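Local coordinates for protein decapping nuclease RAI1 (Candida albicans, PDB 5BUD) that hydrolyses NAD caps from the 5' ends of RNAs, releasing the whole NAD moiety with the help of divalent metal ions, and probably binds and stimulates the exoribonuclease RAT1, at residues N255-F266 / N309-I320; C272-Y282 / V294-I302. One frame throughout, in Å; residues are numbered along the deposited sequence.

Contact 1. Residues N255-F266 / N309-I320; sequences NSQVVSFEQKLF and NPLTNAATEKKI. With nucleotides of chain C.
Glu262 leaves the helix with CG trans to its backbone N (chi1 -179°) and the rest of the chain stretched out, which carries the carboxylate across to Thr312 and Lys319. Thr312 answers with OG1 lodged between its own N and carbonyl carbon (chi1 57°), a rotation that aims the hydroxyl at the acid and turns CG2 onto Val258. Thr312 OG1 donates to Glu262 OE2 over 2.6 Å, and Lys319 NZ forms a salt bridge with Glu262 OE1 at 2.8 Å; both partners arrive on the syn side, somewhat out of the carboxylate plane. Each oxygen also accepts a hydrogen bond from a water: one water links OE1 to Ile320 N, the other links OE2 to Asn309 ND2. Four bonds thus grip this buried carboxylate, and the nearby ammonium probably favours its ionised form. Lys319 NZ is held in turn by Thr312 O and by Ile306 O of helix 302-307.

The loop between helices 302-307 and 322-339 is thereby fastened at both ends to helix 255-275 of the PD-(D/E)XK nuclease fold. Its start is shaped by a type I turn, Asn309 to Thr312, and an Asx turn in which Asn309 OD1 accepts from Leu311 N at 2.9 Å. Val258 CG1 presses on Thr312 CG2 at a tight 3.5 Å, beside Leu311. At the other end Ile320 CG2 lies over one face of the Phe266 ring, 3.8 Å from its centroid, a CH-pi contact offset toward the rim. Away from this loop, Lys264 NZ makes a weak 3.1 Å bond to OP2 of U3 of chain C.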
loop_
_atom_site.group_PDB
_atom_site.type_symbol
_atom_site.label_atom_id
_atom_site.label_comp_id
_atom_site.label_asym_id
_atom_site.label_seq_id
_atom_site.Cartn_x
_atom_site.Cartn_y
_atom_site.Cartn_z
ATOM N N ASN A 255 -15.302 7.240 -22.852
ATOM C CA ASN A 255 -16.012 7.069 -21.577
ATOM C C ASN A 255 -15.719 5.725 -20.909
ATOM O O ASN A 255 -15.889 5.567 -19.688
ATOM C CB ASN A 255 -17.539 7.268 -21.774
ATOM C CG ASN A 255 -18.382 6.587 -20.697
ATOM O OD1 ASN A 255 -18.546 5.358 -20.699
ATOM N ND2 ASN A 255 -18.941 7.381 -19.786
ATOM N N SER A 256 -15.278 4.748 -21.695
ATOM C CA SER A 256 -14.831 3.488 -21.099
ATOM C C SER A 256 -13.602 3.764 -20.242
ATOM O O SER A 256 -13.475 3.239 -19.110
ATOM C CB SER A 256 -14.499 2.455 -22.166
ATOM O OG SER A 256 -14.728 1.164 -21.651
ATOM N N GLN A 257 -12.731 4.622 -20.776
ATOM C CA GLN A 257 -11.467 4.957 -20.126
ATOM C C GLN A 257 -11.717 5.836 -18.911
ATOM O O GLN A 257 -11.012 5.727 -17.907
ATOM C CB GLN A 257 -10.489 5.613 -21.112
ATOM C CG GLN A 257 -10.256 4.769 -22.364
ATOM C CD GLN A 257 -9.090 5.197 -23.253
ATOM O OE1 GLN A 257 -9.096 4.906 -24.455
ATOM N NE2 GLN A 257 -8.064 5.834 -22.674
ATOM N N VAL A 258 -12.744 6.678 -18.983
ATOM C CA VAL A 258 -13.142 7.480 -17.840
ATOM C C VAL A 258 -13.596 6.653 -16.631
ATOM O O VAL A 258 -13.214 6.988 -15.499
ATOM C CB VAL A 258 -14.260 8.478 -18.224
ATOM C CG1 VAL A 258 -14.823 9.141 -16.996
ATOM C CG2 VAL A 258 -13.716 9.516 -19.176
ATOM N N VAL A 259 -14.399 5.596 -16.827
ATOM C CA VAL A 259 -14.821 4.800 -15.666
ATOM C C VAL A 259 -13.664 3.974 -15.111
ATOM O O VAL A 259 -13.534 3.835 -13.903
ATOM C CB VAL A 259 -16.147 3.974 -15.810
ATOM C CG1 VAL A 259 -16.934 4.348 -17.059
ATOM C CG2 VAL A 259 -15.918 2.470 -15.711
ATOM N N SER A 260 -12.801 3.477 -15.983
ATOM C CA SER A 260 -11.606 2.789 -15.530
ATOM C C SER A 260 -10.677 3.721 -14.735
ATOM O O SER A 260 -10.110 3.320 -13.708
ATOM C CB SER A 260 -10.870 2.205 -16.739
ATOM O OG SER A 260 -9.767 1.467 -16.301
ATOM N N PHE A 261 -10.520 4.958 -15.192
ATOM C CA PHE A 261 -9.676 5.900 -14.496
ATOM C C PHE A 261 -10.289 6.226 -13.131
ATOM O O PHE A 261 -9.576 6.284 -12.127
ATOM C CB PHE A 261 -9.388 7.185 -15.307
ATOM C CG PHE A 261 -8.541 8.170 -14.541
ATOM C CD1 PHE A 261 -7.175 7.930 -14.335
ATOM C CD2 PHE A 261 -9.111 9.281 -13.938
ATOM C CE1 PHE A 261 -6.422 8.806 -13.570
ATOM C CE2 PHE A 261 -8.353 10.155 -13.164
ATOM C CZ PHE A 261 -7.006 9.927 -13.004
ATOM N N GLU A 262 -11.609 6.419 -13.073
ATOM C CA GLU A 262 -12.307 6.558 -11.779
ATOM C C GLU A 262 -11.995 5.397 -10.821
ATOM O O GLU A 262 -11.721 5.625 -9.636
ATOM C CB GLU A 262 -13.828 6.698 -11.950
ATOM C CG GLU A 262 -14.581 6.874 -10.649
ATOM C CD GLU A 262 -15.949 7.539 -10.835
ATOM O OE1 GLU A 262 -16.941 6.944 -10.417
ATOM O OE2 GLU A 262 -16.007 8.652 -11.375
ATOM N N GLN A 263 -12.048 4.165 -11.327
ATOM C CA GLN A 263 -11.780 2.985 -10.511
ATOM C C GLN A 263 -10.348 2.979 -9.953
ATOM O O GLN A 263 -10.151 2.679 -8.776
ATOM C CB GLN A 263 -12.057 1.697 -11.303
ATOM C CG GLN A 263 -13.524 1.564 -11.690
ATOM C CD GLN A 263 -13.847 0.455 -12.670
ATOM O OE1 GLN A 263 -13.091 0.154 -13.604
ATOM N NE2 GLN A 263 -15.015 -0.130 -12.489
ATOM N N LYS A 264 -9.370 3.313 -10.786
ATOM C CA LYS A 264 -7.949 3.359 -10.369
ATOM C C LYS A 264 -7.715 4.460 -9.368
ATOM O O LYS A 264 -6.941 4.283 -8.413
ATOM C CB LYS A 264 -7.036 3.706 -11.541
ATOM C CG LYS A 264 -6.750 2.615 -12.531
ATOM C CD LYS A 264 -6.014 3.232 -13.711
ATOM C CE LYS A 264 -5.080 2.242 -14.359
ATOM N NZ LYS A 264 -4.760 2.750 -15.707
ATOM N N LEU A 265 -8.324 5.626 -9.635
ATOM C CA LEU A 265 -8.207 6.794 -8.765
ATOM C C LEU A 265 -8.818 6.556 -7.403
ATOM O O LEU A 265 -8.327 7.032 -6.404
ATOM C CB LEU A 265 -8.850 8.032 -9.419
ATOM C CG LEU A 265 -8.652 9.395 -8.770
ATOM C CD1 LEU A 265 -7.220 9.860 -8.937
ATOM C CD2 LEU A 265 -9.629 10.409 -9.366
ATOM N N PHE A 266 -9.862 5.741 -7.348
ATOM C CA PHE A 266 -10.469 5.377 -6.078
ATOM C C PHE A 266 -9.494 4.521 -5.270
ATOM O O PHE A 266 -9.332 4.733 -4.053
ATOM C CB PHE A 266 -11.779 4.609 -6.311
ATOM C CG PHE A 266 -12.324 3.944 -5.081
ATOM C CD1 PHE A 266 -12.726 4.696 -3.986
ATOM C CD2 PHE A 266 -12.367 2.563 -4.987
ATOM C CE1 PHE A 266 -13.224 4.083 -2.856
ATOM C CE2 PHE A 266 -12.856 1.931 -3.843
ATOM C CZ PHE A 266 -13.295 2.696 -2.781
ATOM N N ASN A 309 -18.549 13.660 -11.060
ATOM C CA ASN A 309 -18.223 13.433 -12.444
ATOM C C ASN A 309 -19.500 13.094 -13.234
ATOM O O ASN A 309 -20.111 12.053 -12.988
ATOM C CB ASN A 309 -17.235 12.280 -12.554
ATOM C CG ASN A 309 -16.668 12.129 -13.932
ATOM O OD1 ASN A 309 -17.329 12.412 -14.917
ATOM N ND2 ASN A 309 -15.409 11.669 -14.013
ATOM N N PRO A 310 -19.886 13.964 -14.192
ATOM C CA PRO A 310 -21.120 13.740 -14.919
ATOM C C PRO A 310 -21.103 12.491 -15.814
ATOM O O PRO A 310 -22.163 11.972 -16.128
ATOM C CB PRO A 310 -21.297 15.024 -15.732
ATOM C CG PRO A 310 -19.946 15.603 -15.847
ATOM C CD PRO A 310 -19.217 15.214 -14.608
ATOM N N LEU A 311 -19.919 11.997 -16.182
ATOM C CA LEU A 311 -19.810 10.820 -17.023
ATOM C C LEU A 311 -19.868 9.487 -16.296
ATOM O O LEU A 311 -20.063 8.478 -16.945
ATOM C CB LEU A 311 -18.514 10.862 -17.842
ATOM C CG LEU A 311 -18.267 12.124 -18.664
ATOM C CD1 LEU A 311 -17.136 11.884 -19.652
ATOM C CD2 LEU A 311 -19.533 12.529 -19.398
ATOM N N THR A 312 -19.726 9.440 -14.972
ATOM C CA THR A 312 -19.591 8.137 -14.343
ATOM C C THR A 312 -20.719 7.772 -13.411
ATOM O O THR A 312 -20.486 7.186 -12.364
ATOM C CB THR A 312 -18.263 8.057 -13.580
ATOM O OG1 THR A 312 -18.214 9.119 -12.617
ATOM C CG2 THR A 312 -17.116 8.185 -14.544
ATOM N N ASN A 313 -21.956 8.080 -13.779
ATOM C CA ASN A 313 -23.065 7.609 -12.960
ATOM C C ASN A 313 -23.385 6.131 -13.161
ATOM O O ASN A 313 -23.117 5.551 -14.214
ATOM C CB ASN A 313 -24.304 8.483 -13.119
ATOM C CG ASN A 313 -24.226 9.722 -12.254
ATOM O OD1 ASN A 313 -24.893 9.810 -11.230
ATOM N ND2 ASN A 313 -23.360 10.657 -12.624
ATOM N N ALA A 314 -23.928 5.536 -12.106
ATOM C CA ALA A 314 -24.350 4.147 -12.091
ATOM C C ALA A 314 -25.403 3.979 -11.000
ATOM O O ALA A 314 -25.627 4.892 -10.193
ATOM C CB ALA A 314 -23.154 3.231 -11.825
ATOM N N ALA A 315 -26.050 2.816 -10.978
ATOM C CA ALA A 315 -26.907 2.451 -9.862
ATOM C C ALA A 315 -26.120 2.681 -8.579
ATOM O O ALA A 315 -24.906 2.415 -8.534
ATOM C CB ALA A 315 -27.327 0.998 -9.971
ATOM N N THR A 316 -26.803 3.194 -7.552
ATOM C CA THR A 316 -26.179 3.502 -6.266
ATOM C C THR A 316 -25.266 2.365 -5.794
ATOM O O THR A 316 -24.174 2.617 -5.310
ATOM C CB THR A 316 -27.239 3.803 -5.174
ATOM O OG1 THR A 316 -28.198 4.740 -5.678
ATOM C CG2 THR A 316 -26.596 4.387 -3.925
ATOM N N GLU A 317 -25.699 1.117 -5.960
ATOM C CA GLU A 317 -24.888 -0.041 -5.548
ATOM C C GLU A 317 -23.538 -0.132 -6.289
ATOM O O GLU A 317 -22.549 -0.557 -5.699
ATOM C CB GLU A 317 -25.676 -1.354 -5.728
ATOM C CG GLU A 317 -25.133 -2.541 -4.939
ATOM C CD GLU A 317 -25.529 -2.546 -3.469
ATOM O OE1 GLU A 317 -26.383 -1.728 -3.068
ATOM O OE2 GLU A 317 -24.990 -3.387 -2.707
ATOM N N LYS A 318 -23.506 0.255 -7.565
ATOM C CA LYS A 318 -22.279 0.188 -8.376
ATOM C C LYS A 318 -21.434 1.475 -8.430
ATOM O O LYS A 318 -20.264 1.417 -8.752
ATOM C CB LYS A 318 -22.585 -0.279 -9.805
ATOM C CG LYS A 318 -22.178 -1.729 -10.074
ATOM C CD LYS A 318 -22.526 -2.215 -11.484
ATOM C CE LYS A 318 -21.974 -1.324 -12.595
ATOM N NZ LYS A 318 -20.519 -1.034 -12.459
ATOM N N LYS A 319 -22.019 2.624 -8.136
ATOM C CA LYS A 319 -21.302 3.911 -8.229
ATOM C C LYS A 319 -20.351 4.065 -7.050
ATOM O O LYS A 319 -20.782 4.001 -5.903
ATOM C CB LYS A 319 -22.310 5.078 -8.264
ATOM C CG LYS A 319 -21.720 6.464 -8.022
ATOM C CD LYS A 319 -20.852 6.928 -9.166
ATOM C CE LYS A 319 -20.030 8.150 -8.782
ATOM N NZ LYS A 319 -19.094 8.619 -9.859
ATOM N N ILE A 320 -19.059 4.231 -7.323
ATOM C CA ILE A 320 -18.071 4.456 -6.250
ATOM C C ILE A 320 -18.432 5.664 -5.373
ATOM O O ILE A 320 -18.634 6.756 -5.859
ATOM C CB ILE A 320 -16.625 4.635 -6.795
ATOM C CG1 ILE A 320 -16.115 3.297 -7.338
ATOM C CG2 ILE A 320 -15.697 5.104 -5.679
ATOM C CD1 ILE A 320 -14.890 3.405 -8.229
ATOM P P U C 4 -3.728 -0.251 -21.997
ATOM O OP1 U C 4 -3.599 -0.868 -23.344
ATOM O OP2 U C 4 -2.689 0.667 -21.497
ATOM O "O5'" U C 4 -5.135 0.487 -21.937
ATOM C "C5'" U C 4 -6.306 -0.146 -22.478
ATOM C "C4'" U C 4 -7.099 0.873 -23.249
ATOM O "O4'" U C 4 -8.486 0.454 -23.337
ATOM C "C3'" U C 4 -7.190 2.200 -22.529
ATOM O "O3'" U C 4 -7.563 3.184 -23.479
ATOM C "C2'" U C 4 -8.217 1.865 -21.454
ATOM O "O2'" U C 4 -8.767 2.965 -20.755
ATOM C "C1'" U C 4 -9.215 1.016 -22.255
ATOM N N1 U C 4 -9.826 -0.084 -21.489
ATOM C C2 U C 4 -10.158 0.157 -20.168
ATOM O O2 U C 4 -9.969 1.231 -19.623
ATOM N N3 U C 4 -10.714 -0.910 -19.509
ATOM C C4 U C 4 -10.969 -2.165 -20.017
ATOM O O4 U C 4 -11.477 -3.022 -19.290
ATOM C C5 U C 4 -10.599 -2.338 -21.389
ATOM C C6 U C 4 -10.054 -1.317 -22.062
ATOM P P U C 3 -1.633 0.474 -16.479
ATOM O OP1 U C 3 -1.597 1.544 -17.491
ATOM O OP2 U C 3 -2.542 0.573 -15.319
ATOM O "O5'" U C 3 -1.926 -0.898 -17.228
ATOM C "C5'" U C 3 -1.254 -1.212 -18.463
ATOM C "C4'" U C 3 -2.193 -1.893 -19.412
ATOM O "O4'" U C 3 -2.479 -3.234 -18.936
ATOM C "C3'" U C 3 -3.546 -1.213 -19.597
ATOM O "O3'" U C 3 -3.928 -1.401 -20.944
ATOM C "C2'" U C 3 -4.444 -1.961 -18.620
ATOM O "O2'" U C 3 -5.813 -1.959 -18.975
ATOM C "C1'" U C 3 -3.868 -3.375 -18.702
ATOM N N1 U C 3 -4.040 -4.171 -17.479
ATOM C C2 U C 3 -4.779 -5.337 -17.565
ATOM O O2 U C 3 -5.313 -5.710 -18.595
ATOM N N3 U C 3 -4.877 -6.045 -16.393
ATOM C C4 U C 3 -4.329 -5.717 -15.171
ATOM O O4 U C 3 -4.508 -6.462 -14.207
ATOM C C5 U C 3 -3.575 -4.500 -15.164
ATOM C C6 U C 3 -3.455 -3.789 -16.292
HETATM O O HOH W 1 -17.959 4.252 -10.008
HETATM O O HOH W 2 -13.693 10.394 -11.622
#

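Contact 2. Residues C272-Y282 / V294-I302; sequences CFLMGVTKIIY and VELFNTEEI
Ile280 and Phe297 exchange both backbone bonds of an antiparallel hydrogen-bonded pair: Ile280 N to Phe297 O at 2.9 Å and Phe297 N to Ile280 O at 2.7 Å. Tyr282 and Glu295 repeat the pattern two residues on. Beside the first pair, Ile280 CD1 touches Ile302 CD1 at 3.5 Å. On the face carrying Ile281, Leu296 CD1 reaches Ile281 CG1 and the CB and CG of Lys279. On the other face the Tyr282 and Phe297 rings touch through Tyr282 CD1 and Phe297 CE2 at 4.0 Å, their planes nearly perpendicular at 86°. Val294 CG1 is pressed against Ile281 CG2 at 3.3 Å.

These strands, 279-285 and 291-298, form a beta hairpin beside strand 243-250, which bears the metal ligands Glu245 and Leu246; backbone bonds from Lys279 and Ile281 to Glu245 join the hairpin to it. Before the hairpin, helix 255-275 ends in a Schellman motif, with Gly276 at positive phi.

Thr299, just past the end of strand 291-298, ties back to the Val277-Thr278 link after the helix. With OG1 trans to the carbonyl carbon (chi1 -60°), its hydroxyl donates to Val277 O at 2.8 Å, while Thr299 N donates to Thr278 O at 3.0 Å. Thr278 O also accepts from two waters, one bridging to Asn298 OD1 and Lys279 NZ, the other to Glu300 N. Farther out, Lys279 makes a cation-pi contact with Trp229.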
loop_
_atom_site.group_PDB
_atom_site.type_symbol
_atom_site.label_atom_id
_atom_site.label_comp_id
_atom_site.label_asym_id
_atom_site.label_seq_id
_atom_site.Cartn_x
_atom_site.Cartn_y
_atom_site.Cartn_z
ATOM N N CYS A 272 -3.882 6.175 -0.171
ATOM C CA CYS A 272 -3.312 7.418 0.340
ATOM C C CYS A 272 -4.074 7.976 1.516
ATOM O O CYS A 272 -3.458 8.518 2.430
ATOM C CB CYS A 272 -3.220 8.445 -0.780
ATOM S SG CYS A 272 -2.012 7.975 -2.026
ATOM N N PHE A 273 -5.406 7.848 1.500
ATOM C CA PHE A 273 -6.212 8.187 2.662
ATOM C C PHE A 273 -5.778 7.389 3.895
ATOM O O PHE A 273 -5.616 7.939 4.959
ATOM C CB PHE A 273 -7.720 7.976 2.398
ATOM C CG PHE A 273 -8.591 8.380 3.561
ATOM C CD1 PHE A 273 -8.984 9.702 3.723
ATOM C CD2 PHE A 273 -8.950 7.461 4.523
ATOM C CE1 PHE A 273 -9.757 10.083 4.816
ATOM C CE2 PHE A 273 -9.712 7.836 5.619
ATOM C CZ PHE A 273 -10.125 9.144 5.759
ATOM N N LEU A 274 -5.584 6.083 3.756
ATOM C CA LEU A 274 -5.212 5.261 4.920
ATOM C C LEU A 274 -3.877 5.707 5.541
ATOM O O LEU A 274 -3.710 5.699 6.756
ATOM C CB LEU A 274 -5.164 3.771 4.552
ATOM C CG LEU A 274 -6.547 3.113 4.412
ATOM C CD1 LEU A 274 -6.500 1.832 3.600
ATOM C CD2 LEU A 274 -7.114 2.813 5.785
ATOM N N MET A 275 -2.978 6.176 4.694
ATOM C CA MET A 275 -1.609 6.480 5.066
ATOM C C MET A 275 -1.364 7.966 5.381
ATOM O O MET A 275 -0.267 8.334 5.731
ATOM C CB MET A 275 -0.736 6.088 3.894
ATOM C CG MET A 275 0.635 5.636 4.267
ATOM S SD MET A 275 0.689 4.154 5.292
ATOM C CE MET A 275 2.412 4.454 5.622
ATOM N N GLY A 276 -2.369 8.819 5.209
ATOM C CA GLY A 276 -2.162 10.242 5.362
ATOM C C GLY A 276 -1.384 10.940 4.267
ATOM O O GLY A 276 -0.856 12.037 4.475
ATOM N N VAL A 277 -1.321 10.336 3.093
ATOM C CA VAL A 277 -0.642 10.942 1.955
ATOM C C VAL A 277 -1.621 11.891 1.229
ATOM O O VAL A 277 -2.706 11.466 0.809
ATOM C CB VAL A 277 -0.141 9.853 1.016
ATOM C CG1 VAL A 277 0.374 10.462 -0.270
ATOM C CG2 VAL A 277 0.954 8.996 1.721
ATOM N N THR A 278 -1.223 13.151 1.056
ATOM C CA THR A 278 -2.148 14.217 0.629
ATOM C C THR A 278 -2.035 14.547 -0.865
ATOM O O THR A 278 -2.831 15.308 -1.394
ATOM C CB THR A 278 -1.921 15.531 1.418
ATOM O OG1 THR A 278 -0.622 16.069 1.130
ATOM C CG2 THR A 278 -2.072 15.291 2.878
ATOM N N LYS A 279 -1.033 13.975 -1.538
ATOM C CA LYS A 279 -0.779 14.297 -2.945
ATOM C C LYS A 279 -0.604 13.010 -3.764
ATOM O O LYS A 279 0.211 12.116 -3.395
ATOM C CB LYS A 279 0.469 15.198 -3.059
ATOM C CG LYS A 279 0.268 16.641 -2.626
ATOM C CD LYS A 279 1.513 17.486 -2.893
ATOM C CE LYS A 279 1.275 18.967 -2.628
ATOM N NZ LYS A 279 0.826 19.161 -1.244
ATOM N N ILE A 280 -1.349 12.917 -4.867
ATOM C CA ILE A 280 -1.205 11.850 -5.863
ATOM C C ILE A 280 -0.915 12.432 -7.229
ATOM O O ILE A 280 -1.677 13.275 -7.733
ATOM C CB ILE A 280 -2.500 10.998 -5.961
ATOM C CG1 ILE A 280 -2.897 10.533 -4.585
ATOM C CG2 ILE A 280 -2.305 9.855 -6.935
ATOM C CD1 ILE A 280 -4.231 9.843 -4.477
ATOM N N ILE A 281 0.189 12.012 -7.844
ATOM C CA ILE A 281 0.618 12.570 -9.129
ATOM C C ILE A 281 0.520 11.449 -10.154
ATOM O O ILE A 281 1.121 10.385 -9.989
ATOM C CB ILE A 281 2.047 13.143 -9.050
ATOM C CG1 ILE A 281 2.056 14.304 -8.063
ATOM C CG2 ILE A 281 2.567 13.571 -10.407
ATOM C CD1 ILE A 281 3.340 15.072 -7.934
ATOM N N TYR A 282 -0.242 11.693 -11.202
ATOM C CA TYR A 282 -0.355 10.780 -12.327
ATOM C C TYR A 282 0.507 11.224 -13.490
ATOM O O TYR A 282 0.466 12.385 -13.927
ATOM C CB TYR A 282 -1.823 10.642 -12.784
ATOM C CG TYR A 282 -2.569 9.570 -12.050
ATOM C CD1 TYR A 282 -3.085 9.812 -10.797
ATOM C CD2 TYR A 282 -2.769 8.302 -12.616
ATOM C CE1 TYR A 282 -3.786 8.843 -10.120
ATOM C CE2 TYR A 282 -3.437 7.321 -11.914
ATOM C CZ TYR A 282 -3.934 7.614 -10.663
ATOM O OH TYR A 282 -4.624 6.695 -9.936
ATOM N N VAL A 294 1.555 15.381 -16.884
ATOM C CA VAL A 294 1.531 15.019 -15.487
ATOM C C VAL A 294 0.482 15.838 -14.773
ATOM O O VAL A 294 0.365 17.027 -15.027
ATOM C CB VAL A 294 2.910 15.263 -14.859
ATOM C CG1 VAL A 294 2.872 15.081 -13.358
ATOM C CG2 VAL A 294 3.932 14.356 -15.538
ATOM N N GLU A 295 -0.281 15.204 -13.891
ATOM C CA GLU A 295 -1.321 15.893 -13.133
ATOM C C GLU A 295 -1.322 15.517 -11.655
ATOM O O GLU A 295 -1.334 14.319 -11.294
ATOM C CB GLU A 295 -2.685 15.570 -13.756
ATOM C CG GLU A 295 -3.826 16.380 -13.165
ATOM C CD GLU A 295 -5.174 16.118 -13.819
ATOM O OE1 GLU A 295 -5.238 15.440 -14.865
ATOM O OE2 GLU A 295 -6.181 16.575 -13.254
ATOM N N LEU A 296 -1.316 16.553 -10.817
ATOM C CA LEU A 296 -1.463 16.447 -9.368
ATOM C C LEU A 296 -2.914 16.448 -8.897
ATOM O O LEU A 296 -3.691 17.302 -9.291
ATOM C CB LEU A 296 -0.754 17.622 -8.706
ATOM C CG LEU A 296 -0.872 17.833 -7.200
ATOM C CD1 LEU A 296 -0.361 16.653 -6.419
ATOM C CD2 LEU A 296 -0.093 19.090 -6.842
ATOM N N PHE A 297 -3.262 15.490 -8.050
ATOM C CA PHE A 297 -4.532 15.481 -7.355
ATOM C C PHE A 297 -4.282 15.604 -5.876
ATOM O O PHE A 297 -3.352 14.982 -5.338
ATOM C CB PHE A 297 -5.286 14.175 -7.599
ATOM C CG PHE A 297 -5.657 13.963 -9.042
ATOM C CD1 PHE A 297 -6.903 14.351 -9.509
ATOM C CD2 PHE A 297 -4.761 13.395 -9.919
ATOM C CE1 PHE A 297 -7.255 14.145 -10.845
ATOM C CE2 PHE A 297 -5.076 13.220 -11.267
ATOM C CZ PHE A 297 -6.347 13.578 -11.725
ATOM N N ASN A 298 -5.124 16.381 -5.217
ATOM C CA ASN A 298 -5.137 16.443 -3.759
ATOM C C ASN A 298 -6.038 15.345 -3.251
ATOM O O ASN A 298 -7.210 15.301 -3.615
ATOM C CB ASN A 298 -5.616 17.797 -3.281
ATOM C CG ASN A 298 -4.698 18.911 -3.690
ATOM O OD1 ASN A 298 -3.479 18.867 -3.436
ATOM N ND2 ASN A 298 -5.256 19.925 -4.333
ATOM N N THR A 299 -5.485 14.452 -2.427
ATOM C CA THR A 299 -6.190 13.298 -1.927
ATOM C C THR A 299 -7.575 13.640 -1.368
ATOM O O THR A 299 -8.566 12.974 -1.711
ATOM C CB THR A 299 -5.355 12.607 -0.854
ATOM O OG1 THR A 299 -4.108 12.208 -1.465
ATOM C CG2 THR A 299 -6.101 11.400 -0.242
ATOM N N GLU A 300 -7.641 14.693 -0.554
ATOM C CA GLU A 300 -8.884 15.088 0.087
ATOM C C GLU A 300 -9.959 15.545 -0.909
ATOM O O GLU A 300 -11.148 15.544 -0.580
ATOM C CB GLU A 300 -8.654 16.151 1.157
ATOM C CG GLU A 300 -8.450 17.560 0.616
ATOM C CD GLU A 300 -8.195 18.583 1.723
ATOM O OE1 GLU A 300 -8.485 18.286 2.907
ATOM O OE2 GLU A 300 -7.717 19.695 1.397
ATOM N N GLU A 301 -9.564 15.899 -2.120
ATOM C CA GLU A 301 -10.527 16.366 -3.144
ATOM C C GLU A 301 -11.075 15.245 -4.018
ATOM O O GLU A 301 -12.137 15.389 -4.639
ATOM C CB GLU A 301 -9.887 17.431 -4.017
ATOM C CG GLU A 301 -9.638 18.729 -3.265
ATOM C CD GLU A 301 -8.888 19.793 -4.060
ATOM O OE1 GLU A 301 -8.220 19.493 -5.080
ATOM O OE2 GLU A 301 -8.990 20.972 -3.648
ATOM N N ILE A 302 -10.367 14.109 -4.067
ATOM C CA ILE A 302 -10.828 12.981 -4.859
ATOM C C ILE A 302 -12.299 12.539 -4.592
ATOM O O ILE A 302 -13.014 12.306 -5.546
ATOM C CB ILE A 302 -9.841 11.786 -4.771
ATOM C CG1 ILE A 302 -8.528 12.197 -5.456
ATOM C CG2 ILE A 302 -10.416 10.561 -5.445
ATOM C CD1 ILE A 302 -7.368 11.263 -5.168
HETATM O O HOH W 3 -5.335 16.034 0.259
HETATM O O HOH W 4 -2.216 18.199 -1.077
#

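How the contacts relate
Helix 255-275 comes first along the chain and serves both contacts: its N-terminal part enters contact 1, its last turn contact 2. From its end the chain runs into strand 279-285 and returns along strand 291-298, so contact 2 closes the short hairpin loop. Helix 302-307 follows, and the loop after it comes back to the helix, closing the longer loop of contact 1 with contact 2 nested inside. The two meet directly where Phe261 packs edge-to-face on Tyr282 and touches Phe297. Together they clasp helix 255-275 between the loop 309-320 and a hairpin lying beside the metal-binding strand 243-250.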